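Local coordinates for putative gdp-fucose protein o-fucosyltransferase 1 (Caenorhabditis elegans, PDB 3ZY2) that belongs to the protein O-fucosyltransferase 1 family, has a GT-B-type fold of two Rossmann-like halves and binds guanosine-5'-diphosphate, at residues S186-L191 / V340-D345; S282-S287 / Y316-I321; E295-L300 / E304-R309. All coordinates share one frame; numbering follows the deposited sequence.

Overall arrangement
From the N terminus the chain first builds the six-stranded parallel sheet and then reaches 186-191, in the loop between strand 168-171 and helix 195-208. Contact 1 closes a loop of 148 residues from here to helix 335-346, and both other contacts nest inside it. Contact 2 joins strand 282-287 of the five-stranded parallel sheet to helix 315-324, and contact 3, nested in turn within contact 2, packs helix 293-300 on the run into strand 307-308. Contacts 2 and 3 meet through these neighbouring strands, with the His308 backbone pairing with those of Val283 and Val285. Val340 and Leu319 touch between contacts 1 and 2, whereas contact 3 stays about 14 Å from contact 1 at the nearest atoms.

Contact 1: residues S186-L191 / V340-D345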
loop_
_atom_site.group_PDB
_atom_site.type_symbol
_atom_site.label_atom_id
_atom_site.label_comp_id
_atom_site.label_asym_id
_atom_site.label_seq_id
_atom_site.Cartn_x
_atom_site.Cartn_y
_atom_site.Cartn_z
ATOM N N SER A 186 23.343 -9.984 3.017
ATOM C CA SER A 186 24.283 -10.993 2.546
ATOM C C SER A 186 23.901 -11.656 1.228
ATOM O O SER A 186 24.747 -12.240 0.571
ATOM C CB SER A 186 24.509 -12.048 3.640
ATOM O OG SER A 186 23.307 -12.746 3.874
ATOM N N ILE A 187 22.633 -11.535 0.814
ATOM C CA ILE A 187 22.211 -12.087 -0.468
ATOM C C ILE A 187 22.934 -11.402 -1.645
ATOM O O ILE A 187 23.030 -11.982 -2.721
ATOM C CB ILE A 187 20.654 -12.068 -0.581
ATOM C CG1 ILE A 187 20.086 -12.931 0.546
ATOM C CG2 ILE A 187 20.148 -12.576 -1.968
ATOM C CD1 ILE A 187 18.555 -12.900 0.634
ATOM N N GLN A 188 23.485 -10.199 -1.426
ATOM C CA GLN A 188 24.263 -9.537 -2.466
ATOM C C GLN A 188 25.435 -10.408 -2.953
ATOM O O GLN A 188 25.902 -10.256 -4.081
ATOM C CB GLN A 188 24.763 -8.189 -1.953
ATOM C CG GLN A 188 25.355 -7.274 -3.050
ATOM C CD GLN A 188 24.313 -6.437 -3.793
ATOM O OE1 GLN A 188 23.432 -5.825 -3.186
ATOM N NE2 GLN A 188 24.425 -6.385 -5.124
ATOM N N LYS A 189 25.864 -11.361 -2.113
ATOM C CA LYS A 189 26.913 -12.332 -2.505
ATOM C C LYS A 189 26.569 -13.011 -3.851
ATOM O O LYS A 189 27.449 -13.325 -4.668
ATOM C CB LYS A 189 27.086 -13.381 -1.392
ATOM C CG LYS A 189 27.973 -14.538 -1.762
ATOM C CD LYS A 189 28.075 -15.512 -0.599
ATOM C CE LYS A 189 28.286 -16.939 -1.083
ATOM N NZ LYS A 189 29.548 -17.115 -1.860
ATOM N N TYR A 190 25.266 -13.186 -4.082
ATOM C CA TYR A 190 24.765 -13.949 -5.217
ATOM C C TYR A 190 24.415 -13.086 -6.405
ATOM O O TYR A 190 23.915 -13.600 -7.403
ATOM C CB TYR A 190 23.557 -14.807 -4.798
ATOM C CG TYR A 190 23.886 -15.723 -3.655
ATOM C CD1 TYR A 190 24.584 -16.888 -3.882
ATOM C CD2 TYR A 190 23.524 -15.397 -2.358
ATOM C CE1 TYR A 190 24.911 -17.745 -2.834
ATOM C CE2 TYR A 190 23.826 -16.245 -1.303
ATOM C CZ TYR A 190 24.528 -17.406 -1.560
ATOM O OH TYR A 190 24.837 -18.249 -0.519
ATOM N N LEU A 191 24.708 -11.795 -6.308
ATOM C CA LEU A 191 24.576 -10.891 -7.478
ATOM C C LEU A 191 25.974 -10.564 -7.975
ATOM O O LEU A 191 26.669 -9.709 -7.417
ATOM C CB LEU A 191 23.800 -9.615 -7.129
ATOM C CG LEU A 191 22.373 -9.825 -6.591
ATOM C CD1 LEU A 191 21.651 -8.513 -6.453
ATOM C CD2 LEU A 191 21.525 -10.794 -7.400
ATOM N N VAL A 340 27.392 -1.249 -3.458
ATOM C CA VAL A 340 28.843 -1.432 -3.391
ATOM C C VAL A 340 29.245 -1.967 -2.013
ATOM O O VAL A 340 30.048 -2.895 -1.923
ATOM C CB VAL A 340 29.618 -0.133 -3.635
ATOM C CG1 VAL A 340 31.121 -0.422 -3.647
ATOM C CG2 VAL A 340 29.220 0.516 -4.946
ATOM N N LYS A 341 28.716 -1.360 -0.954
ATOM C CA LYS A 341 29.033 -1.787 0.416
ATOM C C LYS A 341 28.723 -3.272 0.606
ATOM O O LYS A 341 29.580 -4.020 1.110
ATOM C CB LYS A 341 28.231 -0.950 1.431
ATOM C CG LYS A 341 28.451 -1.346 2.889
ATOM C CD LYS A 341 29.939 -1.241 3.252
ATOM C CE LYS A 341 30.194 -1.184 4.760
ATOM N NZ LYS A 341 29.600 -2.340 5.518
ATOM N N ARG A 342 27.535 -3.715 0.188
ATOM C CA ARG A 342 27.162 -5.129 0.323
ATOM C C ARG A 342 28.029 -6.069 -0.516
ATOM O O ARG A 342 28.362 -7.186 -0.075
ATOM C CB ARG A 342 25.686 -5.333 -0.038
ATOM C CG ARG A 342 24.745 -4.632 0.931
ATOM C CD ARG A 342 23.279 -4.989 0.664
ATOM N NE ARG A 342 22.879 -4.702 -0.715
ATOM C CZ ARG A 342 22.003 -3.765 -1.061
ATOM N NH1 ARG A 342 21.433 -2.988 -0.144
ATOM N NH2 ARG A 342 21.677 -3.630 -2.338
ATOM N N GLU A 343 28.384 -5.627 -1.718
ATOM C CA GLU A 343 29.237 -6.445 -2.568
ATOM C C GLU A 343 30.599 -6.601 -1.901
ATOM O O GLU A 343 31.153 -7.713 -1.803
ATOM C CB GLU A 343 29.358 -5.837 -3.973
ATOM C CG GLU A 343 30.281 -6.705 -4.855
ATOM C CD GLU A 343 30.263 -6.336 -6.328
ATOM O OE1 GLU A 343 29.320 -5.643 -6.737
ATOM O OE2 GLU A 343 31.169 -6.790 -7.063
ATOM N N ARG A 344 31.126 -5.495 -1.409
ATOM C CA ARG A 344 32.435 -5.530 -0.751
ATOM C C ARG A 344 32.398 -6.345 0.528
ATOM O O ARG A 344 33.362 -7.041 0.853
ATOM C CB ARG A 344 32.938 -4.121 -0.490
ATOM C CG ARG A 344 33.215 -3.390 -1.806
ATOM C CD ARG A 344 33.730 -1.957 -1.538
ATOM N NE ARG A 344 35.077 -1.937 -0.921
ATOM C CZ ARG A 344 36.209 -2.135 -1.592
ATOM N NH1 ARG A 344 36.179 -2.362 -2.907
ATOM N NH2 ARG A 344 37.383 -2.110 -0.951
ATOM N N ASP A 345 31.275 -6.304 1.228
ATOM C CA ASP A 345 31.145 -7.089 2.455
ATOM C C ASP A 345 31.004 -8.586 2.199
ATOM O O ASP A 345 31.471 -9.392 3.014
ATOM C CB ASP A 345 29.901 -6.627 3.184
ATOM C CG ASP A 345 30.091 -5.314 3.937
ATOM O OD1 ASP A 345 31.239 -4.828 4.098
ATOM O OD2 ASP A 345 29.057 -4.797 4.430
HETATM O O HOH W 1 26.789 -7.073 -6.588
#
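Gln188 and Arg342 meet through one carbonyl oxygen. Arg342 grips Gln188 OE1 side-on with two nitrogens, NE at 2.8 Å and NH2 at 2.9 Å from that oxygen. The oxygen lies in the guanidinium plane, and the amide and guanidinium planes are only 16° apart, so the two flat groups meet almost coplanar. The bonds are moderately bent, as expected when two N-H groups converge on a single acceptor. A bend at chi3 (-56°) turns the Arg342 guanidinium so that its NE edge faces the amide. The remaining nitrogen, NH1, forms a salt bridge with Asp25 of helix 20-37, whose Val24 and Leu28 also touch the arginine side chain.

The 3-10 segment 186-190 lies in the loop between strand 168-171, in the six-stranded sheet, and helix 195-208, consistent with a link between the two Rossmann-like halves of a GT-B fold; here it meets helix 335-346. The Arg342 side chain is about 9 Å from the bound guanosine-5'-diphosphate.

At the opposite end of the amide, Gln188 NE2 donates to a water 2.9 Å away. This water in turn donates to Leu191 O at 2.8 Å and to Glu343 OE1 at 2.9 Å, linking the two segments a second time. Glu343 OE1 also accepts a hydrogen bond from Trp193 NE1, just beyond 186-191. With both ends of the amide engaged, its rotation is fixed. Nearer the backbones, Gln188 CB and CG pack on Arg342 CB, CB to CB 3.6 Å, and Gln188 CG comes 3.7 Å from the backbone N of Glu343.

Contact 2: residues S282-S287 / Y316-I321; sequences SVFVAS and YTSLAI. With GDP (guanosine-5'-diphosphate), chain C.
With CG anti to the backbone N (chi1 175°), Phe284 reaches out from its strand toward the helix, where Ile321 carries its CG2 methyl in the corresponding anti position. The methyl is thereby set over the middle of the aromatic ring: Ile321 CG2 is 3.6 Å from the centroid of the Phe284 ring and 14° off its normal, a CH-pi contact. The other branch of the isoleucine extends across the far end of the ring, Ile321 CD1 lying 3.9 Å from Phe284 CZ.

Ser318, one helical turn earlier, meets the edge of the same ring, with OG 3.8 Å from Phe284 CZ. Its hydroxyl is hydrogen-bonded to Asp313 and Gln310, which hold it at this buried position. Ser318 CB also packs on Ala286 CB at 3.8 Å. Here the strand approaches guanosine-5'-diphosphate: Ser287 N lies 3.1 Å from O6 of the nucleotide, and Ala286 belongs to the pocket too. Asp313 is hydrogen-bonded to the nucleotide, to Ser318 OG and to Ser287 N, linking the packed residues to the pocket.

The helix packs on one face of the Rossmann-like parallel sheet; the axes of strand 282-287 and segment 316-321 approach to 9.0 Å at 141°, nearer antiparallel than parallel. Strands 213-218 and 307-308 flank strand 282-287, while Ile321 also touches Ala201 and Phe204 of helix 195-208, and Leu319 packs on helix 335-346.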
loop_
_atom_site.group_PDB
_atom_site.type_symbol
_atom_site.label_atom_id
_atom_site.label_comp_id
_atom_site.label_asym_id
_atom_site.label_seq_id
_atom_site.Cartn_x
_atom_site.Cartn_y
_atom_site.Cartn_z
ATOM N N SER A 282 46.013 6.150 -7.354
ATOM C CA SER A 282 44.996 6.764 -8.181
ATOM C C SER A 282 43.675 6.799 -7.428
ATOM O O SER A 282 43.508 6.125 -6.389
ATOM C CB SER A 282 44.826 5.984 -9.500
ATOM O OG SER A 282 44.227 4.717 -9.280
ATOM N N VAL A 283 42.742 7.587 -7.971
ATOM C CA VAL A 283 41.384 7.703 -7.446
ATOM C C VAL A 283 40.394 7.509 -8.596
ATOM O O VAL A 283 40.615 7.993 -9.715
ATOM C CB VAL A 283 41.158 9.083 -6.741
ATOM C CG1 VAL A 283 39.665 9.298 -6.421
ATOM C CG2 VAL A 283 42.027 9.181 -5.480
ATOM N N PHE A 284 39.343 6.750 -8.318
ATOM C CA PHE A 284 38.227 6.606 -9.240
ATOM C C PHE A 284 37.021 7.332 -8.675
ATOM O O PHE A 284 36.691 7.181 -7.494
ATOM C CB PHE A 284 37.882 5.131 -9.438
ATOM C CG PHE A 284 36.660 4.918 -10.283
ATOM C CD1 PHE A 284 36.688 5.173 -11.669
ATOM C CD2 PHE A 284 35.473 4.487 -9.697
ATOM C CE1 PHE A 284 35.565 4.956 -12.466
ATOM C CE2 PHE A 284 34.332 4.271 -10.492
ATOM C CZ PHE A 284 34.387 4.534 -11.884
ATOM N N VAL A 285 36.333 8.079 -9.534
ATOM C CA VAL A 285 35.111 8.774 -9.115
ATOM C C VAL A 285 33.912 8.321 -9.949
ATOM O O VAL A 285 33.931 8.410 -11.196
ATOM C CB VAL A 285 35.237 10.303 -9.312
ATOM C CG1 VAL A 285 33.930 11.018 -8.888
ATOM C CG2 VAL A 285 36.449 10.881 -8.569
ATOM N N ALA A 286 32.872 7.877 -9.244
ATOM C CA ALA A 286 31.552 7.624 -9.850
ATOM C C ALA A 286 30.626 8.717 -9.332
ATOM O O ALA A 286 30.600 8.998 -8.147
ATOM C CB ALA A 286 31.015 6.243 -9.438
ATOM N N SER A 287 29.899 9.366 -10.239
ATOM C CA SER A 287 28.963 10.410 -9.842
ATOM C C SER A 287 27.743 10.414 -10.758
ATOM O O SER A 287 27.830 10.031 -11.925
ATOM C CB SER A 287 29.645 11.788 -9.852
ATOM O OG SER A 287 28.738 12.775 -9.339
ATOM N N TYR A 316 26.542 0.790 -14.203
ATOM C CA TYR A 316 26.775 -0.583 -13.747
ATOM C C TYR A 316 28.259 -0.874 -13.689
ATOM O O TYR A 316 28.746 -1.486 -12.720
ATOM C CB TYR A 316 26.028 -1.595 -14.626
ATOM C CG TYR A 316 24.592 -1.200 -14.845
ATOM C CD1 TYR A 316 23.646 -1.298 -13.805
ATOM C CD2 TYR A 316 24.171 -0.680 -16.086
ATOM C CE1 TYR A 316 22.303 -0.900 -13.995
ATOM C CE2 TYR A 316 22.824 -0.289 -16.275
ATOM C CZ TYR A 316 21.906 -0.405 -15.223
ATOM O OH TYR A 316 20.567 -0.035 -15.351
ATOM N N THR A 317 28.974 -0.415 -14.701
ATOM C CA THR A 317 30.421 -0.581 -14.735
ATOM C C THR A 317 31.029 0.233 -13.593
ATOM O O THR A 317 31.962 -0.241 -12.940
ATOM C CB THR A 317 31.034 -0.222 -16.092
ATOM O OG1 THR A 317 30.426 -1.051 -17.104
ATOM C CG2 THR A 317 32.537 -0.470 -16.087
ATOM N N SER A 318 30.449 1.390 -13.277
ATOM C CA SER A 318 30.924 2.157 -12.101
ATOM C C SER A 318 30.753 1.358 -10.822
ATOM O O SER A 318 31.664 1.319 -10.001
ATOM C CB SER A 318 30.240 3.519 -11.961
ATOM O OG SER A 318 30.715 4.412 -12.962
ATOM N N LEU A 319 29.583 0.753 -10.624
ATOM C CA LEU A 319 29.390 -0.090 -9.439
ATOM C C LEU A 319 30.433 -1.215 -9.372
ATOM O O LEU A 319 30.992 -1.522 -8.294
ATOM C CB LEU A 319 27.970 -0.698 -9.451
ATOM C CG LEU A 319 26.850 0.318 -9.148
ATOM C CD1 LEU A 319 25.532 -0.300 -9.539
ATOM C CD2 LEU A 319 26.822 0.707 -7.666
ATOM N N ALA A 320 30.667 -1.866 -10.513
ATOM C CA ALA A 320 31.613 -2.968 -10.568
ATOM C C ALA A 320 33.028 -2.498 -10.213
ATOM O O ALA A 320 33.729 -3.164 -9.443
ATOM C CB ALA A 320 31.577 -3.615 -11.955
ATOM N N ILE A 321 33.438 -1.356 -10.766
ATOM C CA ILE A 321 34.770 -0.794 -10.462
ATOM C C ILE A 321 34.897 -0.500 -8.977
ATOM O O ILE A 321 35.896 -0.812 -8.363
ATOM C CB ILE A 321 35.063 0.464 -11.311
ATOM C CG1 ILE A 321 35.234 0.072 -12.791
ATOM C CG2 ILE A 321 36.334 1.205 -10.812
ATOM C CD1 ILE A 321 35.136 1.236 -13.726
HETATM P PB GDP C . 19.813 6.524 -4.427
HETATM O O1B GDP C . 21.228 6.922 -4.637
HETATM O O2B GDP C . 19.210 5.557 -3.359
HETATM O O3B GDP C . 18.717 7.318 -5.367
HETATM O O3A GDP C . 20.164 5.394 -5.676
HETATM P PA GDP C . 19.056 4.797 -6.844
HETATM O O1A GDP C . 20.401 3.932 -7.539
HETATM O O2A GDP C . 17.902 4.223 -6.521
HETATM O "O5'" GDP C . 18.864 6.468 -7.466
HETATM C "C5'" GDP C . 20.070 6.533 -7.926
HETATM C "C4'" GDP C . 20.436 6.944 -9.153
HETATM O "O4'" GDP C . 20.946 8.065 -9.755
HETATM C "C3'" GDP C . 21.136 5.836 -9.612
HETATM O "O3'" GDP C . 20.526 4.420 -10.412
HETATM C "C2'" GDP C . 22.036 6.288 -11.561
HETATM O "O2'" GDP C . 20.963 6.184 -12.386
HETATM C "C1'" GDP C . 22.218 7.652 -10.919
HETATM N N9 GDP C . 23.319 7.589 -10.260
HETATM C C8 GDP C . 23.543 7.745 -8.456
HETATM N N7 GDP C . 24.804 7.573 -8.696
HETATM C C5 GDP C . 25.470 7.384 -9.766
HETATM C C6 GDP C . 27.007 7.127 -10.536
HETATM O O6 GDP C . 27.792 7.116 -9.706
HETATM N N1 GDP C . 26.788 7.046 -11.587
HETATM C C2 GDP C . 25.938 7.055 -12.493
HETATM N N2 GDP C . 25.959 6.954 -13.485
HETATM N N3 GDP C . 24.390 7.258 -12.276
HETATM C C4 GDP C . 24.299 7.415 -10.844
#

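Contact 3: residues E295-L300 / E304-R309; sequences EINEAL and EIEAHR
Ile305 meets Leu300 of helix 293-300, its CG1 lying 4.1 Å from Leu300 CD1, while Ile305 O sits 3.4 Å from Leu300 CB. That oxygen also accepts from a water that donates in addition to Asn297 O, bridging the two backbones. At Glu306 the carboxylate stacks on the Asn297 amide, the planes 22° apart, and Glu306 CB is 3.5 Å from Asn297 OD1.

Ala307 supplies the direct polar link: its N-H points almost straight at Asn297 OD1 (2.8 Å, 170°), lying in the carbonyl plane of the amide. Chi1 of -80°, with CG anti to the carbonyl carbon, swings the asparagine end toward this strand. A second water accepts from Asn297 ND2 and donates to both Glu306 OE1 and Ala307 O, so the two ends of the amide are held by different partners. The Ala307 methyl then packs 3.7 Å from Ile296 CG2, on the side of Val283 and Val285. His308 continues the strand and pairs through its backbone with Val283 and Val285. Helix 293-300 thus packs against the edge strand it leads into, completing the beta-alpha-beta unit 282-287, 293-300, 307-308 of a Rossmann-like parallel sheet.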
loop_
_atom_site.group_PDB
_atom_site.type_symbol
_atom_site.label_atom_id
_atom_site.label_comp_id
_atom_site.label_asym_id
_atom_site.label_seq_id
_atom_site.Cartn_x
_atom_site.Cartn_y
_atom_site.Cartn_z
ATOM N N GLU A 295 38.817 19.610 -9.447
ATOM C CA GLU A 295 38.975 19.979 -8.032
ATOM C C GLU A 295 39.738 18.896 -7.254
ATOM O O GLU A 295 40.628 19.195 -6.454
ATOM C CB GLU A 295 37.621 20.265 -7.355
ATOM C CG GLU A 295 36.852 21.468 -7.902
ATOM C CD GLU A 295 35.898 21.118 -9.044
ATOM O OE1 GLU A 295 36.093 20.099 -9.752
ATOM O OE2 GLU A 295 34.933 21.888 -9.238
ATOM N N ILE A 296 39.400 17.630 -7.500
ATOM C CA ILE A 296 40.110 16.551 -6.828
ATOM C C ILE A 296 41.566 16.500 -7.282
ATOM O O ILE A 296 42.460 16.336 -6.461
ATOM C CB ILE A 296 39.412 15.191 -7.008
ATOM C CG1 ILE A 296 38.055 15.224 -6.303
ATOM C CG2 ILE A 296 40.260 14.047 -6.432
ATOM C CD1 ILE A 296 37.120 14.114 -6.770
ATOM N N ASN A 297 41.790 16.649 -8.588
ATOM C CA ASN A 297 43.158 16.681 -9.113
ATOM C C ASN A 297 44.044 17.750 -8.486
ATOM O O ASN A 297 45.202 17.478 -8.177
ATOM C CB ASN A 297 43.165 16.788 -10.641
ATOM C CG ASN A 297 42.911 15.451 -11.299
ATOM O OD1 ASN A 297 42.967 14.410 -10.634
ATOM N ND2 ASN A 297 42.633 15.462 -12.598
ATOM N N GLU A 298 43.489 18.947 -8.271
ATOM C CA GLU A 298 44.223 20.012 -7.588
ATOM C C GLU A 298 44.586 19.545 -6.179
ATOM O O GLU A 298 45.731 19.678 -5.756
ATOM C CB GLU A 298 43.384 21.302 -7.537
ATOM C CG GLU A 298 44.074 22.507 -6.886
ATOM C CD GLU A 298 45.265 23.034 -7.691
ATOM O OE1 GLU A 298 45.399 22.683 -8.888
ATOM O OE2 GLU A 298 46.063 23.813 -7.120
ATOM N N ALA A 299 43.617 18.967 -5.474
ATOM C CA ALA A 299 43.834 18.523 -4.103
ATOM C C ALA A 299 44.853 17.380 -3.986
ATOM O O ALA A 299 45.529 17.236 -2.956
ATOM C CB ALA A 299 42.501 18.155 -3.440
ATOM N N LEU A 300 44.965 16.584 -5.051
ATOM C CA LEU A 300 45.889 15.438 -5.096
ATOM C C LEU A 300 47.290 15.743 -5.610
ATOM O O LEU A 300 48.160 14.869 -5.566
ATOM C CB LEU A 300 45.290 14.333 -5.949
ATOM C CG LEU A 300 44.047 13.679 -5.378
ATOM C CD1 LEU A 300 43.508 12.621 -6.370
ATOM C CD2 LEU A 300 44.319 13.085 -3.974
ATOM N N GLU A 304 50.950 13.570 -6.366
ATOM C CA GLU A 304 51.288 13.282 -7.771
ATOM C C GLU A 304 50.486 12.080 -8.272
ATOM O O GLU A 304 51.020 11.147 -8.891
ATOM C CB GLU A 304 52.796 13.087 -7.958
ATOM C CG GLU A 304 53.628 14.334 -7.659
ATOM C CD GLU A 304 55.080 14.186 -8.116
ATOM O OE1 GLU A 304 55.607 13.045 -8.131
ATOM O OE2 GLU A 304 55.688 15.211 -8.466
ATOM N N ILE A 305 49.189 12.100 -7.971
ATOM C CA ILE A 305 48.257 11.129 -8.533
ATOM C C ILE A 305 47.033 11.870 -9.031
ATOM O O ILE A 305 46.881 13.063 -8.726
ATOM C CB ILE A 305 47.847 10.029 -7.509
ATOM C CG1 ILE A 305 47.030 10.592 -6.358
ATOM C CG2 ILE A 305 49.068 9.280 -7.002
ATOM C CD1 ILE A 305 46.241 9.529 -5.656
ATOM N N GLU A 306 46.174 11.172 -9.784
ATOM C CA GLU A 306 44.977 11.796 -10.367
ATOM C C GLU A 306 43.728 10.991 -10.106
ATOM O O GLU A 306 43.800 9.792 -9.809
ATOM C CB GLU A 306 45.140 12.016 -11.881
ATOM C CG GLU A 306 46.108 13.147 -12.220
ATOM C CD GLU A 306 46.095 13.552 -13.698
ATOM O OE1 GLU A 306 45.588 12.793 -14.561
ATOM O OE2 GLU A 306 46.601 14.656 -13.996
ATOM N N ALA A 307 42.598 11.693 -10.187
ATOM C CA ALA A 307 41.273 11.099 -10.175
ATOM C C ALA A 307 40.848 10.872 -11.616
ATOM O O ALA A 307 41.179 11.667 -12.522
ATOM C CB ALA A 307 40.313 12.018 -9.500
ATOM N N HIS A 308 40.104 9.799 -11.813
ATOM C CA HIS A 308 39.676 9.374 -13.136
ATOM C C HIS A 308 38.207 8.986 -13.083
ATOM O O HIS A 308 37.714 8.489 -12.066
ATOM C CB HIS A 308 40.483 8.152 -13.600
ATOM C CG HIS A 308 41.961 8.352 -13.618
ATOM N ND1 HIS A 308 42.743 8.252 -12.488
ATOM C CD2 HIS A 308 42.807 8.616 -14.640
ATOM C CE1 HIS A 308 44.007 8.457 -12.815
ATOM N NE2 HIS A 308 44.071 8.673 -14.112
ATOM N N ARG A 309 37.512 9.211 -14.201
ATOM C CA ARG A 309 36.117 8.837 -14.326
ATOM C C ARG A 309 35.919 8.181 -15.681
ATOM O O ARG A 309 36.762 8.338 -16.578
ATOM C CB ARG A 309 35.239 10.083 -14.273
ATOM C CG ARG A 309 35.648 11.144 -15.290
ATOM C CD ARG A 309 34.509 12.128 -15.529
ATOM N NE ARG A 309 33.351 11.463 -16.127
ATOM C CZ ARG A 309 32.290 12.105 -16.615
ATOM N NH1 ARG A 309 32.220 13.432 -16.562
ATOM N NH2 ARG A 309 31.294 11.410 -17.156
HETATM O O HOH W 2 46.781 15.705 -9.487
HETATM O O HOH W 3 42.415 12.882 -14.474
#